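Local coordinates for protein glutathione S-transferase (Pseudomonas fluorescens, PDB 3M3M) that binds glutathione and probably catalyses its transfer to electrophilic substrates, at residues Q97-Y102 and L139-K144; E105-V110 and H132-K137; K144-S147 and Y151-G154. All coordinates share one frame; numbering follows the deposited sequence.

Contact 1: Q97-Y102 and L139-K144; sequences QFFEQY and LDVMEK. With GSH (glutathione), chain B.
Phe99 reaches across from helix 87-117 to meet Val141 and Met142 of helix 125-146, and its ring carries the whole contact. The backbones are well separated, the nearest pair of CA atoms, Phe99 and Val141, being 10.0 Å apart. Followed outward, the CB of Phe99 points toward the other helix, and CG stands opposite the backbone N (chi1 160°), which sends the ring on in the same direction. CE1 lies 4.0 Å from CG1 of Val141 and equally near its CB; at the far end CZ is 4.1 Å from that same Val141 CB. Across the ring, CE2 approaches CG of Met142 at 4.0 Å. Both partners come obliquely to the ring plane. Met142, modelled as selenomethionine, touches through its CG methylene, its selenium lying farther off. Trp96 packs edge-to-face with the Phe99 ring, and Leu164 of helix 159-168 adds another apolar neighbour.

The same helix turns a different side to the ligand. Gln101 belongs to the glutathione pocket: its amide carbon CD lies 3.5 Å from carboxylate oxygen O12 of glutathione and 3.7 Å from amino nitrogen N1. A leucine in its place would probably leave this charged end of the ligand without the polar amide beside it. Next to it, Glu100 forms a salt bridge with Lys17 and accepts a bond from Asn70, tying the helix to the N-terminal part of the protein.

Between the two helices no hydrogen bond crosses, and just 123 Å² is buried, so the chemistry implies cohesion by apolar packing around a single aromatic ring that reaches from one helix to the other.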
loop_
_atom_site.group_PDB
_atom_site.type_symbol
_atom_site.label_atom_id
_atom_site.label_comp_id
_atom_site.label_asym_id
_atom_site.label_seq_id
_atom_site.Cartn_x
_atom_site.Cartn_y
_atom_site.Cartn_z
ATOM N N GLN A 97 6.357 7.877 -0.029
ATOM C CA GLN A 97 6.024 6.809 0.939
ATOM C C GLN A 97 5.697 7.343 2.365
ATOM O O GLN A 97 4.769 6.789 2.965
ATOM C CB GLN A 97 7.123 5.782 1.006
ATOM C CG GLN A 97 7.325 4.976 -0.365
ATOM C CD GLN A 97 8.275 3.868 -0.156
ATOM O OE1 GLN A 97 9.373 4.088 0.378
ATOM N NE2 GLN A 97 7.864 2.649 -0.543
ATOM N N PHE A 98 6.443 8.307 2.922
ATOM C CA PHE A 98 6.073 8.832 4.236
ATOM C C PHE A 98 4.760 9.575 4.090
ATOM O O PHE A 98 3.923 9.522 4.993
ATOM C CB PHE A 98 7.242 9.706 4.734
ATOM C CG PHE A 98 8.410 8.881 5.164
ATOM C CD1 PHE A 98 8.256 8.046 6.265
ATOM C CD2 PHE A 98 9.649 8.938 4.500
ATOM C CE1 PHE A 98 9.330 7.237 6.701
ATOM C CE2 PHE A 98 10.713 8.168 4.887
ATOM C CZ PHE A 98 10.551 7.292 6.005
ATOM N N PHE A 99 4.598 10.346 2.993
ATOM C CA PHE A 99 3.318 11.006 2.746
ATOM C C PHE A 99 2.183 9.992 2.725
ATOM O O PHE A 99 1.108 10.210 3.287
ATOM C CB PHE A 99 3.382 11.712 1.355
ATOM C CG PHE A 99 2.014 12.050 0.722
ATOM C CD1 PHE A 99 1.360 13.270 0.956
ATOM C CD2 PHE A 99 1.420 11.094 -0.207
ATOM C CE1 PHE A 99 0.065 13.547 0.326
ATOM C CE2 PHE A 99 0.214 11.415 -0.855
ATOM C CZ PHE A 99 -0.444 12.585 -0.604
ATOM N N GLU A 100 2.456 8.825 2.128
ATOM C CA GLU A 100 1.361 7.801 2.090
ATOM C C GLU A 100 0.967 7.284 3.511
ATOM O O GLU A 100 -0.287 7.185 3.839
ATOM C CB GLU A 100 1.786 6.591 1.233
ATOM C CG GLU A 100 0.692 5.499 1.173
ATOM C CD GLU A 100 0.932 4.319 2.152
ATOM O OE1 GLU A 100 2.065 4.108 2.599
ATOM O OE2 GLU A 100 0.008 3.529 2.359
ATOM N N GLN A 101 1.971 7.098 4.383
ATOM C CA GLN A 101 1.708 6.600 5.724
ATOM C C GLN A 101 1.062 7.728 6.634
ATOM O O GLN A 101 0.261 7.387 7.520
ATOM C CB GLN A 101 3.042 6.094 6.344
ATOM C CG GLN A 101 3.458 4.747 5.724
ATOM C CD GLN A 101 2.512 3.600 6.156
ATOM O OE1 GLN A 101 1.856 2.887 5.283
ATOM N NE2 GLN A 101 2.414 3.381 7.441
ATOM N N TYR A 102 1.351 9.020 6.352
ATOM C CA TYR A 102 0.952 10.086 7.304
ATOM C C TYR A 102 -0.346 10.786 6.832
ATOM O O TYR A 102 -1.270 11.066 7.616
ATOM C CB TYR A 102 2.097 11.125 7.449
ATOM C CG TYR A 102 1.786 12.014 8.633
ATOM C CD1 TYR A 102 2.141 11.584 9.906
ATOM C CD2 TYR A 102 1.074 13.220 8.477
ATOM C CE1 TYR A 102 1.818 12.318 11.066
ATOM C CE2 TYR A 102 0.765 13.981 9.645
ATOM C CZ TYR A 102 1.170 13.503 10.912
ATOM O OH TYR A 102 0.816 14.219 12.069
ATOM N N LEU A 139 -5.580 13.027 -2.145
ATOM C CA LEU A 139 -5.759 12.717 -3.581
ATOM C C LEU A 139 -5.533 13.978 -4.443
ATOM O O LEU A 139 -4.932 13.860 -5.522
ATOM C CB LEU A 139 -7.188 12.156 -3.809
ATOM C CG LEU A 139 -7.471 10.822 -3.044
ATOM C CD1 LEU A 139 -9.016 10.462 -3.147
ATOM C CD2 LEU A 139 -6.607 9.706 -3.691
ATOM N N ASP A 140 -5.847 15.157 -3.864
ATOM C CA ASP A 140 -5.573 16.375 -4.591
ATOM C C ASP A 140 -4.099 16.605 -4.801
ATOM O O ASP A 140 -3.651 16.993 -5.893
ATOM C CB ASP A 140 -6.131 17.618 -3.851
ATOM C CG ASP A 140 -7.640 17.710 -3.852
ATOM O OD1 ASP A 140 -8.351 16.997 -4.647
ATOM O OD2 ASP A 140 -8.138 18.444 -2.952
ATOM N N VAL A 141 -3.281 16.322 -3.782
ATOM C CA VAL A 141 -1.808 16.384 -3.980
ATOM C C VAL A 141 -1.289 15.467 -5.112
ATOM O O VAL A 141 -0.457 15.873 -5.955
ATOM C CB VAL A 141 -1.082 16.037 -2.643
ATOM C CG1 VAL A 141 0.447 15.976 -2.875
ATOM C CG2 VAL A 141 -1.461 17.108 -1.537
HETATM N N MSE A 142 -1.787 14.205 -5.090
HETATM C CA MSE A 142 -1.373 13.238 -6.090
HETATM C C MSE A 142 -1.836 13.729 -7.499
HETATM O O MSE A 142 -1.092 13.530 -8.449
HETATM C CB MSE A 142 -2.053 11.852 -5.772
HETATM C CG MSE A 142 -1.365 11.243 -4.543
HETATM SE SE MSE A 142 -2.465 9.610 -4.124
HETATM C CE MSE A 142 -2.047 8.605 -5.857
ATOM N N GLU A 143 -3.078 14.211 -7.584
ATOM C CA GLU A 143 -3.659 14.708 -8.887
ATOM C C GLU A 143 -2.784 15.801 -9.457
ATOM O O GLU A 143 -2.475 15.807 -10.658
ATOM C CB GLU A 143 -5.103 15.169 -8.696
ATOM C CG GLU A 143 -5.859 15.597 -10.056
ATOM C CD GLU A 143 -6.182 14.404 -10.932
ATOM O OE1 GLU A 143 -5.997 13.224 -10.449
ATOM O OE2 GLU A 143 -6.654 14.679 -12.065
ATOM N N LYS A 144 -2.364 16.774 -8.622
ATOM C CA LYS A 144 -1.446 17.771 -9.188
ATOM C C LYS A 144 -0.148 17.185 -9.695
ATOM O O LYS A 144 0.368 17.560 -10.756
ATOM C CB LYS A 144 -1.192 18.819 -8.088
ATOM C CG LYS A 144 -2.437 19.714 -7.964
ATOM C CD LYS A 144 -2.210 20.756 -6.789
ATOM C CE LYS A 144 -3.419 21.717 -6.516
ATOM N NZ LYS A 144 -4.589 20.951 -5.816
HETATM N N1 GSH B . 2.410 1.239 9.063
HETATM C CA1 GSH B . 2.067 -0.222 8.851
HETATM C C1 GSH B . 2.499 -0.719 7.468
HETATM O O11 GSH B . 2.882 -1.921 7.377
HETATM O O12 GSH B . 2.395 0.069 6.489
HETATM C CB1 GSH B . 0.516 -0.311 9.031
HETATM C CG1 GSH B . 0.151 -1.746 8.815
HETATM C CD1 GSH B . -1.285 -2.020 9.309
HETATM O OE1 GSH B . -2.066 -0.999 9.840
HETATM N N2 GSH B . -1.820 -3.275 9.235
HETATM C CA2 GSH B . -3.187 -3.519 9.692
HETATM C C2 GSH B . -3.084 -4.371 10.881
HETATM O O2 GSH B . -2.163 -5.328 10.879
HETATM C CB2 GSH B . -3.910 -4.262 8.537
HETATM S SG2 GSH B . -4.032 -3.167 7.008
HETATM N N3 GSH B . -3.875 -4.166 11.923
HETATM C CA3 GSH B . -3.781 -5.112 13.048
HETATM C C3 GSH B . -3.887 -4.436 14.404
HETATM O O31 GSH B . -4.208 -5.110 15.430
HETATM O O32 GSH B . -3.613 -3.229 14.499
#

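Contact 2: E105-V110 and H132-K137; sequences EPYIAV and HKRGYK
Two long helices of the all-helical C-terminal domain of the glutathione transferase fold cross here, with Tyr107 and Ile108 of helix 87-117 set against Arg134 and Gly135 of helix 125-146. The axes of segments 105-110 and 132-137 pass within 8.1 Å at a signed crossing angle of -117°, and the CA atoms of Tyr107 and Gly135 come to 4.9 Å. Such closeness depends on the glycine: a beta carbon on Gly135 would fall 2.9 Å from CD1 of Ile108, a clash. Instead, Tyr107 CB rests 3.5 Å from Gly135 N, while Ile108 CD1 covers Gly135 CA at 3.9 Å. Ile108 also touches Tyr167, a glutathione-binding residue.

Beside the glycine, CB of Arg134 sits 3.5 Å from the centroid of the Tyr107 ring, 5° off its normal, a CH-pi contact over the face. Pro106 CB lies over the opposite face, where the helix is kinked. Farther out, Arg134 CD passes 3.6 Å from Tyr107 CE1, and the chain then bends at chi3 (111°), setting the guanidinium with one face over the tyrosine hydroxyl.

Although Tyr107 OH and Arg134 NH2 are 2.9 Å apart, their angle is too poor for a hydrogen bond. The chemistry thus implies that Arg134 serves this crossing chiefly through its aliphatic stem, with the ring held between two aliphatic carbons.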
loop_
_atom_site.group_PDB
_atom_site.type_symbol
_atom_site.label_atom_id
_atom_site.label_comp_id
_atom_site.label_asym_id
_atom_site.label_seq_id
_atom_site.Cartn_x
_atom_site.Cartn_y
_atom_site.Cartn_z
ATOM N N GLU A 105 -2.952 6.959 3.820
ATOM C CA GLU A 105 -3.435 5.695 4.391
ATOM C C GLU A 105 -4.494 5.874 5.556
ATOM O O GLU A 105 -5.566 5.260 5.533
ATOM C CB GLU A 105 -2.225 4.750 4.765
ATOM C CG GLU A 105 -2.592 3.276 4.845
ATOM C CD GLU A 105 -3.108 2.829 6.166
ATOM O OE1 GLU A 105 -3.473 3.698 7.041
ATOM O OE2 GLU A 105 -3.218 1.567 6.380
ATOM N N PRO A 106 -4.237 6.747 6.574
ATOM C CA PRO A 106 -5.208 6.793 7.675
ATOM C C PRO A 106 -6.566 7.307 7.258
ATOM O O PRO A 106 -7.509 7.171 8.073
ATOM C CB PRO A 106 -4.598 7.857 8.607
ATOM C CG PRO A 106 -3.067 7.758 8.361
ATOM C CD PRO A 106 -3.067 7.602 6.847
ATOM N N TYR A 107 -6.692 7.897 6.072
ATOM C CA TYR A 107 -8.019 8.410 5.616
ATOM C C TYR A 107 -8.610 7.433 4.588
ATOM O O TYR A 107 -9.743 7.044 4.696
ATOM C CB TYR A 107 -7.869 9.834 5.016
ATOM C CG TYR A 107 -7.090 10.678 6.050
ATOM C CD1 TYR A 107 -7.565 10.776 7.331
ATOM C CD2 TYR A 107 -5.832 11.202 5.770
ATOM C CE1 TYR A 107 -6.885 11.492 8.358
ATOM C CE2 TYR A 107 -5.110 11.886 6.774
ATOM C CZ TYR A 107 -5.650 12.012 8.068
ATOM O OH TYR A 107 -4.982 12.676 9.119
ATOM N N ILE A 108 -7.814 7.041 3.576
ATOM C CA ILE A 108 -8.310 6.165 2.502
ATOM C C ILE A 108 -8.537 4.794 3.085
ATOM O O ILE A 108 -9.625 4.266 2.926
ATOM C CB ILE A 108 -7.404 6.106 1.259
ATOM C CG1 ILE A 108 -7.030 7.554 0.767
ATOM C CG2 ILE A 108 -8.000 5.129 0.199
ATOM C CD1 ILE A 108 -8.192 8.374 0.233
ATOM N N ALA A 109 -7.574 4.246 3.801
ATOM C CA ALA A 109 -7.715 2.864 4.284
ATOM C C ALA A 109 -8.806 2.777 5.364
ATOM O O ALA A 109 -9.569 1.810 5.371
ATOM C CB ALA A 109 -6.374 2.307 4.893
ATOM N N VAL A 110 -8.854 3.754 6.277
ATOM C CA VAL A 110 -9.820 3.671 7.372
ATOM C C VAL A 110 -11.257 3.923 6.854
ATOM O O VAL A 110 -12.213 3.272 7.317
ATOM C CB VAL A 110 -9.403 4.599 8.562
ATOM C CG1 VAL A 110 -10.376 4.493 9.772
ATOM C CG2 VAL A 110 -8.015 4.159 9.070
ATOM N N HIS A 132 -13.138 11.494 4.781
ATOM C CA HIS A 132 -13.313 11.928 3.429
ATOM C C HIS A 132 -12.630 13.254 3.137
ATOM O O HIS A 132 -11.969 13.394 2.135
ATOM C CB HIS A 132 -14.816 12.003 3.048
ATOM C CG HIS A 132 -15.313 10.716 2.480
ATOM N ND1 HIS A 132 -16.534 10.603 1.851
ATOM C CD2 HIS A 132 -14.786 9.467 2.538
ATOM C CE1 HIS A 132 -16.705 9.346 1.466
ATOM N NE2 HIS A 132 -15.640 8.638 1.854
ATOM N N LYS A 133 -12.801 14.227 4.003
ATOM C CA LYS A 133 -12.200 15.551 3.730
ATOM C C LYS A 133 -10.672 15.447 3.670
ATOM O O LYS A 133 -10.080 15.985 2.715
ATOM C CB LYS A 133 -12.569 16.564 4.834
ATOM C CG LYS A 133 -14.058 16.956 4.598
ATOM C CD LYS A 133 -14.525 18.072 5.568
ATOM C CE LYS A 133 -16.075 18.168 5.409
ATOM N NZ LYS A 133 -16.591 19.319 6.217
ATOM N N ARG A 134 -10.080 14.682 4.585
ATOM C CA ARG A 134 -8.623 14.643 4.643
ATOM C C ARG A 134 -8.127 13.741 3.512
ATOM O O ARG A 134 -7.019 14.010 2.978
ATOM C CB ARG A 134 -8.113 14.139 6.023
ATOM C CG ARG A 134 -8.470 15.199 7.071
ATOM C CD ARG A 134 -7.994 14.908 8.493
ATOM N NE ARG A 134 -6.931 15.842 8.874
ATOM C CZ ARG A 134 -6.152 15.706 9.949
ATOM N NH1 ARG A 134 -5.194 16.602 10.162
ATOM N NH2 ARG A 134 -6.319 14.680 10.809
ATOM N N GLY A 135 -8.875 12.681 3.183
ATOM C CA GLY A 135 -8.389 11.779 2.081
ATOM C C GLY A 135 -8.427 12.496 0.768
ATOM O O GLY A 135 -7.534 12.365 -0.053
ATOM N N TYR A 136 -9.452 13.280 0.533
ATOM C CA TYR A 136 -9.526 14.039 -0.706
ATOM C C TYR A 136 -8.356 15.044 -0.805
ATOM O O TYR A 136 -7.865 15.306 -1.844
ATOM C CB TYR A 136 -10.883 14.745 -0.806
ATOM C CG TYR A 136 -11.994 13.892 -1.388
ATOM C CD1 TYR A 136 -11.837 13.200 -2.584
ATOM C CD2 TYR A 136 -13.209 13.797 -0.761
ATOM C CE1 TYR A 136 -12.890 12.426 -3.125
ATOM C CE2 TYR A 136 -14.224 13.031 -1.293
ATOM C CZ TYR A 136 -14.063 12.360 -2.470
ATOM O OH TYR A 136 -15.094 11.617 -2.934
ATOM N N LYS A 137 -7.988 15.644 0.296
ATOM C CA LYS A 137 -6.841 16.545 0.299
ATOM C C LYS A 137 -5.590 15.814 -0.209
ATOM O O LYS A 137 -4.797 16.336 -0.944
ATOM C CB LYS A 137 -6.625 17.125 1.708
ATOM C CG LYS A 137 -5.420 18.055 1.866
ATOM C CD LYS A 137 -5.383 18.594 3.367
ATOM C CE LYS A 137 -4.189 19.501 3.708
ATOM N NZ LYS A 137 -2.821 18.922 3.219
#

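Contact 3: K144-S147 and Y151-G154; sequences KQLS and YLVG
Leu146 presses its CD2 methyl against the backbone where Tyr151 joins Leu152, with CD2 3.6 Å from the carbonyl carbon C of Tyr151. Its branch point also meets the neighbouring leucine, Leu146 CG lying 4.0 Å from Leu152 CD2. The two leucines cross at a slant, each with CG opposite its own carbonyl carbon (chi1 -72° in Leu146), an orientation that brings their branched ends together although neither CB is aimed straight at the other segment. Alongside, Gln145 touches with its stem: CG is 3.6 Å from Leu152 O and 4.1 Å from Leu152 CD2. The chain of Gln145 bends at chi2 (68°), and NE2 donates to Thr149 OG1 in the connecting turn rather than to Leu152 O, which stays 3.8 Å from NE2.

These contacts fold the loop that follows helix 125-146 back on the helix's last turn, within the helical C-terminal domain of the glutathione transferase fold. The loop leads on to helix 159-168, and Leu152 N is hydrogen-bonded to OD1 of Asp161 near the start of that helix.

Within the loop, Tyr151 N is hydrogen-bonded to Gly154 O at 3.2 Å, and Gly154 has a positive phi, which favours glycine. Tyr151 O accepts a bond from Thr149 OG1, so this one hydroxyl links both sides of the contact. Farther out, Trp96 of helix 87-117 packs on Gln145 and Leu152, Leu164 of helix 159-168 touches Leu152, and Trp187 of helix 182-192 lies against both Leu146 and Tyr151.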
loop_
_atom_site.group_PDB
_atom_site.type_symbol
_atom_site.label_atom_id
_atom_site.label_comp_id
_atom_site.label_asym_id
_atom_site.label_seq_id
_atom_site.Cartn_x
_atom_site.Cartn_y
_atom_site.Cartn_z
ATOM N N LYS A 144 -2.364 16.774 -8.622
ATOM C CA LYS A 144 -1.446 17.771 -9.188
ATOM C C LYS A 144 -0.148 17.185 -9.695
ATOM O O LYS A 144 0.368 17.560 -10.756
ATOM C CB LYS A 144 -1.192 18.819 -8.088
ATOM C CG LYS A 144 -2.437 19.714 -7.964
ATOM C CD LYS A 144 -2.210 20.756 -6.789
ATOM C CE LYS A 144 -3.419 21.717 -6.516
ATOM N NZ LYS A 144 -4.589 20.951 -5.816
ATOM N N GLN A 145 0.480 16.252 -8.955
ATOM C CA GLN A 145 1.689 15.722 -9.426
ATOM C C GLN A 145 1.508 14.909 -10.730
ATOM O O GLN A 145 2.328 15.021 -11.609
ATOM C CB GLN A 145 2.391 14.792 -8.327
ATOM C CG GLN A 145 3.711 14.122 -8.781
ATOM C CD GLN A 145 4.851 15.170 -8.992
ATOM O OE1 GLN A 145 5.047 16.021 -8.140
ATOM N NE2 GLN A 145 5.460 15.191 -10.159
ATOM N N LEU A 146 0.454 14.102 -10.785
ATOM C CA LEU A 146 0.301 13.150 -11.896
ATOM C C LEU A 146 -0.279 13.942 -13.110
ATOM O O LEU A 146 -0.471 13.360 -14.176
ATOM C CB LEU A 146 -0.648 12.047 -11.456
ATOM C CG LEU A 146 0.106 11.145 -10.425
ATOM C CD1 LEU A 146 -0.925 10.237 -9.778
ATOM C CD2 LEU A 146 1.311 10.351 -11.094
ATOM N N SER A 147 -0.623 15.226 -12.887
ATOM C CA SER A 147 -1.099 16.077 -14.023
ATOM C C SER A 147 0.117 16.569 -14.804
ATOM O O SER A 147 -0.033 17.154 -15.919
ATOM C CB SER A 147 -2.033 17.217 -13.496
ATOM O OG SER A 147 -3.280 16.646 -13.043
ATOM N N TYR A 151 4.392 9.177 -13.466
ATOM C CA TYR A 151 4.477 8.406 -12.177
ATOM C C TYR A 151 4.803 9.451 -11.122
ATOM O O TYR A 151 4.990 10.656 -11.451
ATOM C CB TYR A 151 5.579 7.346 -12.219
ATOM C CG TYR A 151 5.198 6.232 -13.172
ATOM C CD1 TYR A 151 4.250 5.257 -12.816
ATOM C CD2 TYR A 151 5.768 6.167 -14.423
ATOM C CE1 TYR A 151 3.895 4.220 -13.733
ATOM C CE2 TYR A 151 5.390 5.159 -15.347
ATOM C CZ TYR A 151 4.486 4.188 -14.971
ATOM O OH TYR A 151 4.201 3.151 -15.874
ATOM N N LEU A 152 4.773 9.044 -9.851
ATOM C CA LEU A 152 4.950 10.100 -8.820
ATOM C C LEU A 152 6.327 10.684 -8.858
ATOM O O LEU A 152 6.479 11.891 -8.526
ATOM C CB LEU A 152 4.618 9.518 -7.391
ATOM C CG LEU A 152 3.107 9.273 -7.325
ATOM C CD1 LEU A 152 2.899 8.381 -6.090
ATOM C CD2 LEU A 152 2.298 10.562 -7.186
ATOM N N VAL A 153 7.333 9.864 -9.233
ATOM C CA VAL A 153 8.702 10.331 -9.296
ATOM C C VAL A 153 9.136 10.227 -10.768
ATOM O O VAL A 153 9.564 9.151 -11.223
ATOM C CB VAL A 153 9.663 9.576 -8.349
ATOM C CG1 VAL A 153 11.122 10.116 -8.433
ATOM C CG2 VAL A 153 9.177 9.670 -6.800
ATOM N N GLY A 154 8.905 11.327 -11.510
ATOM C CA GLY A 154 9.310 11.366 -12.911
ATOM C C GLY A 154 8.696 10.323 -13.812
ATOM O O GLY A 154 7.472 10.117 -13.807
#

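In the fold
From the N terminus, past the thioredoxin-like part, the chain enters helix 87-117, where 97-102 opens contact 1 and 105-110, less than a turn after 102, opens contact 2. The inner loop closes first, at 132-137 on helix 125-146; the outer one closes at 139-144, so contact 2 is nested in contact 1. Their centres are 10 Å apart and they touch, for instance Leu139 CD1 to Ile108 CD1 at 4.1 Å. Contact 3 starts on Lys144, where contact 1 ends, and closes a short loop at 151-154 without crossing the others. Helix 125-146 runs through all three, joining helix 87-117 to the loop leading into helix 159-168.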